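PDB 4A9V: PHOX, which hydrolyses phosphate monoesters as an alkaline phosphatase, using a cofactor that combines iron and calcium ions in a beta-propeller protein. Local coordinates for residues Ser8-Thr21 / Met506-Glu520. Residues are numbered along the deposited sequence; the frame is centred on the assembly and turned at random.
Sequences SRLLGFDSIPAATT and MGNNQMLCADPATGE
Three bonds converge on Ser-8 OG: it donates to Asp-515 OD2 (2.7 Å), on the lone pair away from OD1, and accepts from Leu-10 N (2.9 Å) and Leu-11 N (3.1 Å), an ST turn and ST motif. With CG anti to its N (chi1 -175°), Asp-515 extends its carboxylate to this hydroxyl, while OD1 accepts from Ala-517 N, nearly in line with the C-O bond, and Thr-518 N, above the carboxylate plane. Replacing this aspartate with an alanine would probably leave Ser-8 OG without its acceptor and the 515-518 turn without its Asx bonds. Leu-10 CD1 sits over one carboxylate face, 3.9 Å from Asp-515 CG, the side chains crossing at about a right angle. The Leu-11 methyls diverge, CD2 to Cys-513 SG (3.5 Å) and CD1 to Glu-520 CG (3.9 Å), and Phe-13 presents its ring edge to Cys-513 CB, 3.7 Å from CZ. Asn-508 N donates to Ala-19 O at 2.9 Å with an N-H...O angle of 170°. Segment 8-21 meets the C-terminal end of strand 510-514 and the loop leading into it, but bows outward between, where Ser-15 and Ile-16 bond to Arg-523 of strand 521-526, an edge strand of this four-stranded antiparallel sheet.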
# COMPACT_ATOMS: atom_id res chain seq x y z
N SER A 8 24.76 -1.53 -16.84
CA SER A 8 23.68 -0.55 -16.55
C SER A 8 24.26 0.81 -16.17
O SER A 8 25.30 0.89 -15.52
CB SER A 8 22.76 -1.06 -15.44
OG SER A 8 21.80 -0.08 -15.09
N ARG A 9 23.66 1.87 -16.70
CA ARG A 9 23.98 3.23 -16.29
C ARG A 9 23.47 3.49 -14.88
O ARG A 9 24.05 4.29 -14.14
CB ARG A 9 23.33 4.21 -17.27
CG ARG A 9 23.49 5.68 -16.90
CD ARG A 9 22.59 6.56 -17.76
NE ARG A 9 21.26 5.99 -17.93
CZ ARG A 9 20.20 6.35 -17.21
NH1 ARG A 9 20.33 7.21 -16.21
NH2 ARG A 9 19.02 5.76 -17.42
N LEU A 10 22.47 2.72 -14.46
CA LEU A 10 21.67 3.07 -13.30
C LEU A 10 22.11 2.28 -12.07
O LEU A 10 21.83 2.70 -10.96
CB LEU A 10 20.19 2.80 -13.54
CG LEU A 10 19.48 3.82 -14.44
CD1 LEU A 10 18.08 3.33 -14.74
CD2 LEU A 10 19.46 5.17 -13.76
N LEU A 11 22.51 1.04 -12.28
CA LEU A 11 22.71 0.13 -11.15
C LEU A 11 24.17 0.16 -10.70
O LEU A 11 25.05 -0.34 -11.39
CB LEU A 11 22.27 -1.28 -11.52
CG LEU A 11 20.80 -1.42 -11.95
CD1 LEU A 11 20.49 -2.85 -12.33
CD2 LEU A 11 19.85 -0.93 -10.86
N GLY A 12 24.42 0.84 -9.58
CA GLY A 12 25.79 1.19 -9.19
C GLY A 12 26.40 0.27 -8.15
O GLY A 12 27.55 0.48 -7.75
N PHE A 13 25.66 -0.75 -7.72
CA PHE A 13 26.10 -1.67 -6.68
C PHE A 13 26.03 -3.11 -7.19
O PHE A 13 25.29 -3.40 -8.13
CB PHE A 13 25.23 -1.51 -5.43
CG PHE A 13 23.78 -1.87 -5.65
CD1 PHE A 13 22.90 -0.96 -6.23
CD2 PHE A 13 23.35 -3.16 -5.44
CE1 PHE A 13 21.61 -1.35 -6.57
CE2 PHE A 13 22.07 -3.55 -5.79
CZ PHE A 13 21.20 -2.65 -6.37
N ASP A 14 26.79 -4.00 -6.56
CA ASP A 14 26.76 -5.42 -6.89
C ASP A 14 25.62 -6.11 -6.16
O ASP A 14 25.41 -5.90 -4.97
CB ASP A 14 28.07 -6.09 -6.48
CG ASP A 14 29.23 -5.71 -7.38
OD1 ASP A 14 28.99 -5.02 -8.39
OD2 ASP A 14 30.32 -6.28 -7.19
N SER A 15 24.89 -6.95 -6.88
CA SER A 15 23.78 -7.69 -6.31
C SER A 15 24.24 -8.51 -5.10
O SER A 15 25.24 -9.22 -5.18
CB SER A 15 23.20 -8.61 -7.38
OG SER A 15 22.00 -9.21 -6.93
N ILE A 16 23.54 -8.37 -3.98
CA ILE A 16 23.93 -9.03 -2.73
C ILE A 16 23.30 -10.41 -2.65
O ILE A 16 22.28 -10.68 -3.29
CB ILE A 16 23.56 -8.19 -1.49
CG1 ILE A 16 22.05 -8.14 -1.24
CG2 ILE A 16 24.12 -6.78 -1.62
CD1 ILE A 16 21.71 -7.60 0.14
N PRO A 17 23.89 -11.30 -1.84
CA PRO A 17 23.28 -12.62 -1.70
C PRO A 17 21.98 -12.58 -0.91
O PRO A 17 21.80 -11.74 -0.03
CB PRO A 17 24.34 -13.45 -0.97
CG PRO A 17 25.35 -12.49 -0.45
CD PRO A 17 25.20 -11.19 -1.18
N ALA A 18 21.09 -13.53 -1.19
CA ALA A 18 19.96 -13.78 -0.32
C ALA A 18 20.46 -14.09 1.09
O ALA A 18 21.57 -14.61 1.25
CB ALA A 18 19.13 -14.93 -0.85
N ALA A 19 19.64 -13.81 2.09
CA ALA A 19 20.06 -14.01 3.48
C ALA A 19 18.88 -14.42 4.35
O ALA A 19 17.72 -14.18 4.00
CB ALA A 19 20.71 -12.75 4.01
N THR A 20 19.20 -15.03 5.48
CA THR A 20 18.19 -15.59 6.38
C THR A 20 18.35 -15.06 7.81
O THR A 20 17.59 -15.44 8.69
CB THR A 20 18.27 -17.12 6.40
OG1 THR A 20 19.58 -17.52 6.80
CG2 THR A 20 17.99 -17.69 5.01
N THR A 21 19.27 -14.12 8.00
CA THR A 21 19.59 -13.60 9.32
C THR A 21 18.55 -12.58 9.80
O THR A 21 17.82 -12.00 9.01
CB THR A 21 20.98 -12.94 9.32
OG1 THR A 21 21.06 -12.03 8.22
CG2 THR A 21 22.07 -14.00 9.18
N MET A 506 15.76 -18.19 -1.94
CA MET A 506 15.27 -16.81 -1.95
C MET A 506 15.45 -16.08 -0.62
O MET A 506 15.44 -14.85 -0.58
CB MET A 506 13.81 -16.78 -2.37
CG MET A 506 13.65 -17.14 -3.83
SD MET A 506 11.92 -17.27 -4.33
CE MET A 506 12.13 -17.39 -6.10
N GLY A 507 15.56 -16.82 0.48
CA GLY A 507 15.79 -16.21 1.78
C GLY A 507 14.66 -15.33 2.27
O GLY A 507 13.50 -15.50 1.89
N ASN A 508 15.02 -14.35 3.10
CA ASN A 508 14.08 -13.43 3.71
C ASN A 508 13.55 -12.43 2.68
O ASN A 508 14.15 -12.27 1.60
CB ASN A 508 14.77 -12.67 4.84
CG ASN A 508 15.04 -13.52 6.07
OD1 ASN A 508 14.67 -14.69 6.14
ND2 ASN A 508 15.70 -12.92 7.05
N ASN A 509 12.53 -11.68 3.06
CA ASN A 509 12.05 -10.60 2.20
C ASN A 509 13.10 -9.52 2.03
O ASN A 509 14.07 -9.42 2.79
CB ASN A 509 10.74 -10.04 2.74
CG ASN A 509 9.56 -10.89 2.34
OD1 ASN A 509 9.40 -11.19 1.15
ND2 ASN A 509 8.75 -11.31 3.31
N GLN A 510 12.96 -8.76 0.95
CA GLN A 510 14.10 -8.08 0.38
C GLN A 510 13.68 -6.91 -0.49
O GLN A 510 12.48 -6.69 -0.75
CB GLN A 510 14.91 -9.07 -0.42
CG GLN A 510 14.13 -9.72 -1.54
CD GLN A 510 14.85 -10.93 -2.11
OE1 GLN A 510 15.51 -10.84 -3.15
NE2 GLN A 510 14.70 -12.07 -1.45
N MET A 511 14.67 -6.11 -0.87
CA MET A 511 14.47 -5.03 -1.81
C MET A 511 15.49 -5.18 -2.92
O MET A 511 16.67 -5.46 -2.67
CB MET A 511 14.61 -3.67 -1.11
CG MET A 511 14.38 -2.48 -2.03
SD MET A 511 14.04 -0.93 -1.16
CE MET A 511 15.61 -0.66 -0.35
N LEU A 512 15.03 -4.98 -4.15
CA LEU A 512 15.86 -5.06 -5.33
C LEU A 512 15.77 -3.76 -6.12
O LEU A 512 14.93 -2.90 -5.83
CB LEU A 512 15.42 -6.25 -6.22
CG LEU A 512 15.31 -7.59 -5.48
CD1 LEU A 512 13.87 -7.92 -5.11
CD2 LEU A 512 15.93 -8.73 -6.29
N CYS A 513 16.68 -3.59 -7.06
CA CYS A 513 16.71 -2.42 -7.90
C CYS A 513 16.81 -2.85 -9.35
O CYS A 513 17.57 -3.75 -9.68
CB CYS A 513 17.91 -1.55 -7.53
SG CYS A 513 17.85 0.13 -8.20
N ALA A 514 16.04 -2.18 -10.21
CA ALA A 514 15.93 -2.57 -11.61
C ALA A 514 16.18 -1.38 -12.53
O ALA A 514 15.84 -0.23 -12.21
CB ALA A 514 14.56 -3.16 -11.88
N ASP A 515 16.69 -1.70 -13.72
CA ASP A 515 16.85 -0.76 -14.82
C ASP A 515 15.70 -0.95 -15.80
O ASP A 515 15.59 -2.00 -16.43
CB ASP A 515 18.19 -1.05 -15.51
CG ASP A 515 18.52 -0.06 -16.60
OD1 ASP A 515 17.60 0.35 -17.33
OD2 ASP A 515 19.71 0.30 -16.74
N PRO A 516 14.79 0.03 -15.88
CA PRO A 516 13.61 -0.14 -16.73
C PRO A 516 13.93 -0.43 -18.20
O PRO A 516 13.19 -1.16 -18.86
CB PRO A 516 12.89 1.20 -16.58
CG PRO A 516 13.24 1.64 -15.21
CD PRO A 516 14.68 1.23 -15.04
N ALA A 517 15.02 0.14 -18.70
CA ALA A 517 15.36 0.01 -20.12
C ALA A 517 15.93 -1.37 -20.43
O ALA A 517 15.70 -1.91 -21.52
CB ALA A 517 16.35 1.09 -20.53
N THR A 518 16.74 -1.90 -19.53
CA THR A 518 17.46 -3.12 -19.85
C THR A 518 16.81 -4.35 -19.24
O THR A 518 17.09 -5.46 -19.68
CB THR A 518 18.92 -3.07 -19.37
OG1 THR A 518 18.94 -3.13 -17.95
CG2 THR A 518 19.62 -1.81 -19.85
N GLY A 519 15.98 -4.15 -18.22
CA GLY A 519 15.37 -5.25 -17.51
C GLY A 519 16.21 -5.84 -16.39
O GLY A 519 15.74 -6.71 -15.67
N GLU A 520 17.45 -5.38 -16.25
CA GLU A 520 18.34 -5.95 -15.25
C GLU A 520 17.83 -5.68 -13.84
O GLU A 520 17.43 -4.55 -13.53
CB GLU A 520 19.77 -5.41 -15.41
CG GLU A 520 20.76 -6.08 -14.48
CD GLU A 520 22.19 -5.61 -14.65
OE1 GLU A 520 22.45 -4.69 -15.46
OE2 GLU A 520 23.05 -6.12 -13.90
O HOH W 1 25.38 -4.51 -16.10
O HOH W 2 18.22 2.97 -18.29
O HOH W 3 16.99 -12.97 0.84